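Local structure of catechol 1,2-dioxygenase (Pseudomonas putida, 2AZQ) at residues F14-V18 with A19-H23; K27-F30 with K31-L35; V59-L62 with N63-G66. The protein probably catalyses the iron(III)-dependent cleavage of catechol by dioxygen to cis,cis-muconate, the first step of catechol breakdown in the beta-ketoadipate pathway. All blocks are in the same frame, centred on the assembly; numbering follows the deposited sequence.

Interaction 1. Residues F14-V18 with A19-H23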
loop_
_atom_site.group_PDB
_atom_site.type_symbol
_atom_site.label_atom_id
_atom_site.label_comp_id
_atom_site.label_asym_id
_atom_site.label_seq_id
_atom_site.Cartn_x
_atom_site.Cartn_y
_atom_site.Cartn_z
ATOM N N PHE A 14 21.649 -9.497 -6.529
ATOM C CA PHE A 14 20.259 -9.803 -6.825
ATOM C C PHE A 14 19.347 -8.549 -6.791
ATOM O O PHE A 14 18.508 -8.343 -7.676
ATOM C CB PHE A 14 19.770 -10.883 -5.853
ATOM C CG PHE A 14 18.292 -11.144 -5.919
ATOM C CD1 PHE A 14 17.663 -11.407 -7.126
ATOM C CD2 PHE A 14 17.520 -11.137 -4.755
ATOM C CE1 PHE A 14 16.300 -11.656 -7.167
ATOM C CE2 PHE A 14 16.152 -11.391 -4.800
ATOM C CZ PHE A 14 15.546 -11.647 -5.999
ATOM N N PHE A 15 19.530 -7.700 -5.786
ATOM C CA PHE A 15 18.730 -6.491 -5.669
ATOM C C PHE A 15 19.067 -5.594 -6.822
ATOM O O PHE A 15 18.215 -4.884 -7.326
ATOM C CB PHE A 15 19.014 -5.803 -4.334
ATOM C CG PHE A 15 18.433 -6.533 -3.163
ATOM C CD1 PHE A 15 19.007 -6.443 -1.908
ATOM C CD2 PHE A 15 17.316 -7.345 -3.325
ATOM C CE1 PHE A 15 18.476 -7.165 -0.834
ATOM C CE2 PHE A 15 16.785 -8.061 -2.254
ATOM C CZ PHE A 15 17.364 -7.973 -1.017
ATOM N N ASN A 16 20.322 -5.663 -7.243
ATOM C CA ASN A 16 20.828 -4.886 -8.356
ATOM C C ASN A 16 19.985 -5.194 -9.621
ATOM O O ASN A 16 19.481 -4.277 -10.296
ATOM C CB ASN A 16 22.300 -5.262 -8.542
ATOM C CG ASN A 16 23.119 -4.184 -9.237
ATOM O OD1 ASN A 16 24.357 -4.267 -9.299
ATOM N ND2 ASN A 16 22.438 -3.174 -9.772
ATOM N N GLN A 17 19.794 -6.477 -9.935
ATOM C CA GLN A 17 19.018 -6.818 -11.124
ATOM C C GLN A 17 17.521 -6.570 -10.952
ATOM O O GLN A 17 16.814 -6.371 -11.939
ATOM C CB GLN A 17 19.199 -8.267 -11.495
ATOM C CG GLN A 17 20.593 -8.774 -11.400
ATOM C CD GLN A 17 20.684 -10.209 -11.892
ATOM O OE1 GLN A 17 19.882 -11.070 -11.486
ATOM N NE2 GLN A 17 21.667 -10.478 -12.770
ATOM N N VAL A 18 17.025 -6.624 -9.717
ATOM C CA VAL A 18 15.611 -6.378 -9.501
ATOM C C VAL A 18 15.289 -4.930 -9.781
ATOM O O VAL A 18 14.275 -4.617 -10.405
ATOM C CB VAL A 18 15.186 -6.651 -8.074
ATOM C CG1 VAL A 18 13.734 -6.184 -7.876
ATOM C CG2 VAL A 18 15.300 -8.123 -7.776
ATOM N N ALA A 19 16.160 -4.051 -9.299
ATOM C CA ALA A 19 16.001 -2.622 -9.484
ATOM C C ALA A 19 15.973 -2.242 -10.985
ATOM O O ALA A 19 15.477 -1.174 -11.355
ATOM C CB ALA A 19 17.118 -1.905 -8.762
ATOM N N GLY A 20 16.492 -3.125 -11.839
ATOM C CA GLY A 20 16.495 -2.875 -13.269
ATOM C C GLY A 20 17.834 -2.446 -13.844
ATOM O O GLY A 20 17.903 -2.064 -15.008
ATOM N N LEU A 21 18.896 -2.511 -13.034
ATOM C CA LEU A 21 20.231 -2.103 -13.476
ATOM C C LEU A 21 20.783 -3.141 -14.456
ATOM O O LEU A 21 21.917 -3.087 -14.915
ATOM C CB LEU A 21 21.131 -1.850 -12.241
ATOM C CG LEU A 21 20.595 -0.605 -11.476
ATOM C CD1 LEU A 21 20.664 -0.756 -9.945
ATOM C CD2 LEU A 21 21.328 0.633 -11.957
ATOM N N ASP A 22 19.912 -4.058 -14.820
ATOM C CA ASP A 22 20.239 -5.095 -15.765
ATOM C C ASP A 22 19.950 -4.646 -17.210
ATOM O O ASP A 22 20.076 -5.420 -18.145
ATOM C CB ASP A 22 19.479 -6.403 -15.402
ATOM C CG ASP A 22 17.987 -6.173 -14.998
ATOM O OD1 ASP A 22 17.730 -5.606 -13.915
ATOM O OD2 ASP A 22 17.068 -6.569 -15.765
ATOM N N HIS A 23 19.565 -3.390 -17.399
ATOM C CA HIS A 23 19.307 -2.897 -18.753
ATOM C C HIS A 23 19.252 -1.379 -18.921
ATOM O O HIS A 23 19.438 -0.625 -17.980
ATOM C CB HIS A 23 18.040 -3.500 -19.301
ATOM C CG HIS A 23 16.875 -3.282 -18.416
ATOM N ND1 HIS A 23 16.469 -4.216 -17.488
ATOM C CD2 HIS A 23 16.098 -2.191 -18.229
ATOM C CE1 HIS A 23 15.487 -3.707 -16.765
ATOM N NE2 HIS A 23 15.244 -2.479 -17.196
#
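Asn16 and Leu21 meet where helix 9-19 ends, their side chains crossing at about a right angle. The amide nitrogen ND2 of Asn16 rests against the leucine branch, 3.6 Å from Leu21 CG. Leu21 CG lies anti to its own carbonyl carbon (chi1 -67°), which sets the branch beside Asn16. Backbone bonds bring the two residues together. Leu21 N donates to Asn16 O at 3.3 Å, and Gly20 N donates to Gln17 O; both bonds are weak. With Gly20 at positive phi (103°), the pairing has the pattern of a Schellman motif, though the bond to Gln17 O is doubtful because that oxygen is not securely placed. A side chain at Gly20 would be pressed against the carbonyl oxygen before it. One step back, Ala19 N to Phe15 O (3.0 Å) is still an ordinary helical bond. Beyond the cap, Gly20 to His23 form a type I beta turn. There Gly20 O sits over the centre of the His23 ring, 3.3 Å above its plane. Phe15 and Val18 pack on Leu38 of helix 28-49, and Leu21 touches Leu35 there. Val18 O accepts from Arg214 of the second subunit, and the Phe14 ring meets Tyr252 and His82 of that subunit edge-to-face.

Interaction 2. Residues K27-F30 with K31-L35. With PCF (1,2-diacyl-sn-glycero-3-phoshocholine), chain C.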
loop_
_atom_site.group_PDB
_atom_site.type_symbol
_atom_site.label_atom_id
_atom_site.label_comp_id
_atom_site.label_asym_id
_atom_site.label_seq_id
_atom_site.Cartn_x
_atom_site.Cartn_y
_atom_site.Cartn_z
ATOM N N LYS A 27 13.699 4.498 -15.806
ATOM C CA LYS A 27 14.372 5.654 -15.194
ATOM C C LYS A 27 15.496 5.318 -14.262
ATOM O O LYS A 27 15.308 4.593 -13.286
ATOM C CB LYS A 27 13.448 6.521 -14.341
ATOM C CG LYS A 27 12.611 7.468 -15.079
ATOM C CD LYS A 27 11.966 8.376 -14.089
ATOM C CE LYS A 27 10.849 9.215 -14.731
ATOM N NZ LYS A 27 9.971 9.931 -13.731
ATOM N N PRO A 28 16.686 5.852 -14.539
ATOM C CA PRO A 28 17.811 5.583 -13.657
ATOM C C PRO A 28 17.526 6.108 -12.243
ATOM O O PRO A 28 18.270 5.831 -11.318
ATOM C CB PRO A 28 18.961 6.301 -14.359
ATOM C CG PRO A 28 18.258 7.404 -15.116
ATOM C CD PRO A 28 17.123 6.640 -15.699
ATOM N N ARG A 29 16.435 6.850 -12.075
ATOM C CA ARG A 29 16.056 7.392 -10.759
ATOM C C ARG A 29 15.328 6.324 -9.910
ATOM O O ARG A 29 15.774 6.037 -8.798
ATOM C CB ARG A 29 15.196 8.655 -10.949
ATOM C CG ARG A 29 14.636 9.343 -9.694
ATOM C CD ARG A 29 15.658 10.078 -8.831
ATOM N NE ARG A 29 15.014 10.738 -7.679
ATOM C CZ ARG A 29 15.632 11.068 -6.541
ATOM N NH1 ARG A 29 16.924 10.806 -6.387
ATOM N NH2 ARG A 29 14.954 11.596 -5.526
ATOM N N PHE A 30 14.241 5.724 -10.412
ATOM C CA PHE A 30 13.559 4.681 -9.634
ATOM C C PHE A 30 14.495 3.569 -9.341
ATOM O O PHE A 30 14.443 2.979 -8.262
ATOM C CB PHE A 30 12.374 4.062 -10.361
ATOM C CG PHE A 30 11.303 5.005 -10.584
ATOM C CD1 PHE A 30 11.011 5.449 -11.866
ATOM C CD2 PHE A 30 10.713 5.625 -9.495
ATOM C CE1 PHE A 30 10.147 6.530 -12.069
ATOM C CE2 PHE A 30 9.858 6.698 -9.681
ATOM C CZ PHE A 30 9.572 7.163 -10.973
ATOM N N LYS A 31 15.321 3.252 -10.332
ATOM C CA LYS A 31 16.270 2.186 -10.158
ATOM C C LYS A 31 17.065 2.442 -8.899
ATOM O O LYS A 31 17.192 1.543 -8.091
ATOM C CB LYS A 31 17.187 2.051 -11.388
ATOM C CG LYS A 31 16.498 1.411 -12.607
ATOM C CD LYS A 31 17.413 1.294 -13.829
ATOM C CE LYS A 31 16.676 0.618 -14.966
ATOM N NZ LYS A 31 17.332 0.770 -16.269
ATOM N N GLN A 32 17.575 3.663 -8.714
ATOM C CA GLN A 32 18.348 3.976 -7.515
ATOM C C GLN A 32 17.470 3.912 -6.258
ATOM O O GLN A 32 17.905 3.404 -5.222
ATOM C CB GLN A 32 19.028 5.351 -7.634
ATOM C CG GLN A 32 20.290 5.381 -8.554
ATOM C CD GLN A 32 21.681 5.093 -7.847
ATOM O OE1 GLN A 32 22.160 5.892 -7.012
ATOM N NE2 GLN A 32 22.318 3.968 -8.207
ATOM N N ILE A 33 16.237 4.407 -6.352
ATOM C CA ILE A 33 15.314 4.385 -5.208
ATOM C C ILE A 33 14.870 2.932 -4.833
ATOM O O ILE A 33 14.856 2.558 -3.642
ATOM C CB ILE A 33 14.065 5.285 -5.480
ATOM C CG1 ILE A 33 14.480 6.746 -5.662
ATOM C CG2 ILE A 33 13.139 5.225 -4.323
ATOM C CD1 ILE A 33 13.380 7.680 -6.208
ATOM N N ILE A 34 14.521 2.118 -5.831
ATOM C CA ILE A 34 14.135 0.734 -5.561
ATOM C C ILE A 34 15.342 -0.081 -5.093
ATOM O O ILE A 34 15.166 -1.031 -4.354
ATOM C CB ILE A 34 13.536 -0.009 -6.812
ATOM C CG1 ILE A 34 12.309 0.715 -7.343
ATOM C CG2 ILE A 34 13.107 -1.421 -6.424
ATOM C CD1 ILE A 34 11.175 0.732 -6.364
ATOM N N LEU A 35 16.554 0.266 -5.508
ATOM C CA LEU A 35 17.723 -0.520 -5.057
ATOM C C LEU A 35 17.772 -0.283 -3.541
ATOM O O LEU A 35 17.920 -1.206 -2.735
ATOM C CB LEU A 35 19.035 -0.028 -5.714
ATOM C CG LEU A 35 20.330 -0.872 -5.724
ATOM C CD1 LEU A 35 21.556 -0.051 -6.182
ATOM C CD2 LEU A 35 20.593 -1.392 -4.348
HETATM N N PCF C . 2.306 11.511 -16.921
HETATM P P PCF C . 6.222 10.174 -14.480
HETATM O O11 PCF C . 6.627 9.517 -13.059
HETATM O O12 PCF C . 7.133 11.309 -14.758
HETATM O O13 PCF C . 4.744 10.741 -14.174
HETATM O O14 PCF C . 6.166 9.084 -15.479
HETATM C C11 PCF C . 4.008 11.561 -15.088
HETATM C C12 PCF C . 3.153 10.702 -16.027
HETATM C C13 PCF C . 1.332 12.298 -16.148
HETATM C C14 PCF C . 3.127 12.419 -17.738
HETATM C C15 PCF C . 1.567 10.609 -17.817
HETATM C C1 PCF C . 5.601 8.817 -12.334
HETATM C C2 PCF C . 6.098 7.827 -11.263
HETATM C C3 PCF C . 7.001 8.458 -10.202
HETATM O O31 PCF C . 6.697 9.843 -9.935
HETATM O O32 PCF C . 7.483 11.616 -8.808
HETATM C C31 PCF C . 7.532 10.398 -9.024
HETATM C C32 PCF C . 8.602 9.498 -8.406
HETATM C C33 PCF C . 7.997 8.343 -7.616
HETATM C C34 PCF C . 9.076 7.401 -7.050
HETATM C C35 PCF C . 8.619 6.667 -5.796
HETATM C C36 PCF C . 9.667 6.906 -4.708
HETATM C C37 PCF C . 8.958 7.128 -3.370
HETATM C C38 PCF C . 9.895 7.024 -2.174
HETATM C C39 PCF C . 8.953 7.218 -0.989
HETATM C C40 PCF C . 9.535 6.611 0.287
HETATM C C41 PCF C . 8.489 6.539 1.401
HETATM C C42 PCF C . 7.202 5.829 0.966
HETATM C C43 PCF C . 6.446 5.350 2.206
HETATM O O21 PCF C . 4.891 7.251 -10.729
HETATM O O22 PCF C . 3.838 5.599 -9.720
HETATM C C21 PCF C . 4.912 6.038 -10.116
HETATM C C22 PCF C . 6.165 5.175 -9.923
HETATM C C23 PCF C . 6.108 4.663 -8.468
HETATM C C24 PCF C . 6.609 3.229 -8.221
HETATM C C25 PCF C . 7.198 2.983 -6.821
HETATM C C26 PCF C . 6.284 3.484 -5.688
HETATM C C27 PCF C . 6.866 3.234 -4.292
HETATM C C28 PCF C . 6.303 2.019 -3.553
HETATM C C29 PCF C . 6.454 2.296 -2.055
HETATM C C30 PCF C . 6.433 1.010 -1.210
HETATM C C44 PCF C . 4.934 5.268 2.015
HETATM C C45 PCF C . 4.347 4.886 3.222
HETATM C C46 PCF C . 3.010 5.170 3.484
#
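Lys27 and Lys31 are joined by a backbone bond at the start of helix 28-49, yet their ammonium groups serve quite different partners. Lys27, at the N-cap, runs out extended to the phosphate of a bound phospholipid. Its NZ makes two weak bonds, to O12 at 3.3 Å and to the ester oxygen O11 at 3.4 Å. Lys31 is also extended, but its NZ binds the main-chain oxygens of Glu25 and His23. The backbone bond between the two lysines, Lys31 N to Lys27 O, is 3.2 Å long and nearly straight (171°).

Phe30 turns its ring to the same lipid. Acyl carbon C33 lies at the ring edge, in its plane, although the closest ring-lipid distances are too short to trust. One turn on, Ile33 CG2 adds a contact with C36 of the chain at 3.9 Å. Leu211 of the second subunit also packs on Phe30, so the lipid end of the contact lies near the dimer interface.

The Arg29 chain bends at chi2 (72°), which brings its guanidinium over Ile33. The methyl CD1 of Ile33 stands 3.7 Å above the guanidinium plane, offset toward the rim. Arg29 NH2 is held by Glu54 and Leu48 O of the second subunit. Along the backbone, Ile33 N donates to Arg29 O at 3.0 Å.

The chemistry is divided as the lipid is. A lysine charge faces the phosphate and is likely to be stabilised by it, while an aromatic ring and a branched aliphatic side chain meet the acyl tail.

Interaction 3. Residues V59-L62 with N63-G66. With PCF (1,2-diacyl-sn-glycero-3-phoshocholine), chain B.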
loop_
_atom_site.group_PDB
_atom_site.type_symbol
_atom_site.label_atom_id
_atom_site.label_comp_id
_atom_site.label_asym_id
_atom_site.label_seq_id
_atom_site.Cartn_x
_atom_site.Cartn_y
_atom_site.Cartn_z
ATOM N N VAL A 59 1.737 -7.205 3.979
ATOM C CA VAL A 59 1.386 -7.129 2.572
ATOM C C VAL A 59 -0.153 -7.061 2.440
ATOM O O VAL A 59 -0.688 -6.261 1.656
ATOM C CB VAL A 59 1.941 -8.351 1.790
ATOM C CG1 VAL A 59 1.370 -8.366 0.374
ATOM C CG2 VAL A 59 3.484 -8.301 1.758
ATOM N N ASP A 60 -0.866 -7.883 3.215
ATOM C CA ASP A 60 -2.325 -7.870 3.162
ATOM C C ASP A 60 -2.942 -6.593 3.761
ATOM O O ASP A 60 -3.919 -6.063 3.233
ATOM C CB ASP A 60 -2.883 -9.127 3.827
ATOM C CG ASP A 60 -4.389 -9.107 3.918
ATOM O OD1 ASP A 60 -4.931 -8.580 4.912
ATOM O OD2 ASP A 60 -5.037 -9.593 2.976
ATOM N N TYR A 61 -2.385 -6.101 4.861
ATOM C CA TYR A 61 -2.865 -4.861 5.454
ATOM C C TYR A 61 -2.760 -3.804 4.361
ATOM O O TYR A 61 -3.649 -2.980 4.168
ATOM C CB TYR A 61 -1.959 -4.457 6.603
ATOM C CG TYR A 61 -2.219 -3.072 7.107
ATOM C CD1 TYR A 61 -3.318 -2.794 7.933
ATOM C CD2 TYR A 61 -1.359 -2.025 6.776
ATOM C CE1 TYR A 61 -3.540 -1.490 8.428
ATOM C CE2 TYR A 61 -1.568 -0.728 7.253
ATOM C CZ TYR A 61 -2.646 -0.468 8.074
ATOM O OH TYR A 61 -2.815 0.805 8.551
ATOM N N LEU A 62 -1.644 -3.849 3.644
ATOM C CA LEU A 62 -1.346 -2.928 2.559
ATOM C C LEU A 62 -2.396 -2.976 1.440
ATOM O O LEU A 62 -2.592 -1.996 0.713
ATOM C CB LEU A 62 0.017 -3.267 1.996
ATOM C CG LEU A 62 0.913 -2.117 1.578
ATOM C CD1 LEU A 62 1.357 -1.362 2.821
ATOM C CD2 LEU A 62 2.131 -2.693 0.861
ATOM N N ASN A 63 -3.051 -4.122 1.272
ATOM C CA ASN A 63 -4.095 -4.192 0.269
ATOM C C ASN A 63 -5.309 -3.501 0.798
ATOM O O ASN A 63 -5.989 -2.798 0.065
ATOM C CB ASN A 63 -4.497 -5.615 -0.087
ATOM C CG ASN A 63 -3.638 -6.188 -1.173
ATOM O OD1 ASN A 63 -3.192 -5.467 -2.075
ATOM N ND2 ASN A 63 -3.415 -7.494 -1.115
ATOM N N ARG A 64 -5.592 -3.702 2.075
ATOM C CA ARG A 64 -6.760 -3.075 2.655
ATOM C C ARG A 64 -6.562 -1.565 2.815
ATOM O O ARG A 64 -7.527 -0.799 2.633
ATOM C CB ARG A 64 -7.120 -3.778 3.972
ATOM C CG ARG A 64 -7.303 -5.268 3.697
ATOM C CD ARG A 64 -7.700 -6.157 4.857
ATOM N NE ARG A 64 -6.731 -6.258 5.937
ATOM C CZ ARG A 64 -6.649 -5.416 6.965
ATOM N NH1 ARG A 64 -7.481 -4.386 7.065
ATOM N NH2 ARG A 64 -5.744 -5.621 7.917
ATOM N N LEU A 65 -5.325 -1.127 3.109
ATOM C CA LEU A 65 -5.081 0.300 3.258
ATOM C C LEU A 65 -5.312 0.909 1.911
ATOM O O LEU A 65 -5.851 2.004 1.801
ATOM C CB LEU A 65 -3.649 0.634 3.683
ATOM C CG LEU A 65 -3.630 2.158 3.895
ATOM C CD1 LEU A 65 -4.501 2.480 5.125
ATOM C CD2 LEU A 65 -2.230 2.696 4.065
ATOM N N GLY A 66 -4.895 0.189 0.879
ATOM C CA GLY A 66 -5.087 0.673 -0.472
ATOM C C GLY A 66 -6.547 0.734 -0.873
ATOM O O GLY A 66 -7.011 1.757 -1.369
HETATM N N PCF B . -7.143 -12.008 15.130
HETATM P P PCF B . -2.899 -9.833 15.710
HETATM O O11 PCF B . -1.799 -9.021 14.846
HETATM O O12 PCF B . -2.199 -10.802 16.585
HETATM O O13 PCF B . -3.698 -10.633 14.561
HETATM O O14 PCF B . -3.780 -8.839 16.363
HETATM C C11 PCF B . -4.687 -11.631 14.836
HETATM C C12 PCF B . -6.082 -11.002 14.942
HETATM C C13 PCF B . -7.228 -12.903 13.966
HETATM C C14 PCF B . -6.898 -12.806 16.342
HETATM C C15 PCF B . -8.432 -11.314 15.275
HETATM C C1 PCF B . -2.219 -8.470 13.587
HETATM C C2 PCF B . -1.335 -7.338 13.026
HETATM C C3 PCF B . 0.133 -7.725 12.842
HETATM O O31 PCF B . 0.327 -9.122 12.535
HETATM O O32 PCF B . 1.955 -10.647 12.302
HETATM C C31 PCF B . 1.634 -9.457 12.418
HETATM C C32 PCF B . 2.667 -8.340 12.578
HETATM C C33 PCF B . 2.520 -7.262 11.510
HETATM C C34 PCF B . 3.518 -6.107 11.712
HETATM C C35 PCF B . 3.856 -5.386 10.415
HETATM C C36 PCF B . 5.379 -5.361 10.278
HETATM C C37 PCF B . 5.756 -5.617 8.817
HETATM C C38 PCF B . 7.205 -5.267 8.504
HETATM C C39 PCF B . 7.304 -5.548 7.007
HETATM C C40 PCF B . 8.451 -4.763 6.371
HETATM C C41 PCF B . 8.379 -4.806 4.844
HETATM C C42 PCF B . 7.017 -4.368 4.297
HETATM C C43 PCF B . 7.168 -3.952 2.834
HETATM O O21 PCF B . -1.991 -6.954 11.803
HETATM O O22 PCF B . -2.418 -5.453 10.246
HETATM C C21 PCF B . -1.798 -5.718 11.269
HETATM C C22 PCF B . -0.896 -4.634 11.873
HETATM C C23 PCF B . -0.091 -4.045 10.695
HETATM C C24 PCF B . 0.183 -2.531 10.736
HETATM C C25 PCF B . 1.480 -2.092 10.034
HETATM C C26 PCF B . 1.621 -2.672 8.615
HETATM C C27 PCF B . 2.910 -2.230 7.911
HETATM C C28 PCF B . 2.750 -1.089 6.905
HETATM C C29 PCF B . 3.879 -1.235 5.880
HETATM C C30 PCF B . 4.179 0.080 5.138
HETATM C C44 PCF B . 5.908 -4.155 1.999
HETATM C C45 PCF B . 6.182 -3.805 0.676
HETATM C C46 PCF B . 5.410 -4.305 -0.367
#
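Asp60 and Arg64 come together through two torsions. Asp60 CG stands anti to the backbone N (chi1 175°), and the Arg64 chain bends at chi3 (-64°). Arg64 NE then donates to Asp60 OD1 at 3.1 Å, a bond that is part of a salt bridge. OD1 is met on the syn side but from out of the carboxylate plane, while it lies close to the guanidinium plane.

Tyr61 CA covers one guanidinium face. Arg64 NH2 approaches the edge of the Tyr61 ring, 3.7 Å from CD1, with the two planes 81° apart. NH2 also forms a salt bridge with Glu207. A leucine in place of Arg64 would probably leave the carboxylates of Asp60 and Glu207 without their mate and the edge of the Tyr61 ring without its neighbour.

The Tyr61 ring lies between protein and lipid. Carbon C24 of a bound phospholipid sits 4.1 Å above its centre, and Tyr61 CD2 is 3.6 Å from C26. Leu62 CD2 touches the other acyl chain. Leu65 runs alongside Tyr61, pointing the same way. On the backbone, Asp60 O accepts from both Arg64 N (3.1 Å) and Asn63 N (2.9 Å).

This turn belongs to helix 52-68. Tyr61 and Leu65 pack on helices 204-212 and 71-77, and Tyr61 OH binds Pro204 O at the start of the former. Asn63 and Val59 face Glu70 and Gly72 of the second subunit.

Overall arrangement
The three contacts follow one another along the N-terminal helices, and all touch the second subunit. Interactions 1 and 2 adjoin, with centres 9 Å apart: the end of helix 9-19 rests on the first turns of helix 28-49, and the Lys31 ammonium ties the loop between them. Interaction 3 lies on the next helix, about 24 Å from interaction 2 between centres. It is the buried one, while the other two are partly exposed. Interaction 1 is mainly a backbone cap. Interaction 2 offers a lysine to a lipid phosphate. Interaction 3 holds an ion pair, partly exposed, beside an aromatic ring that meets the acyl chain of the other phospholipid.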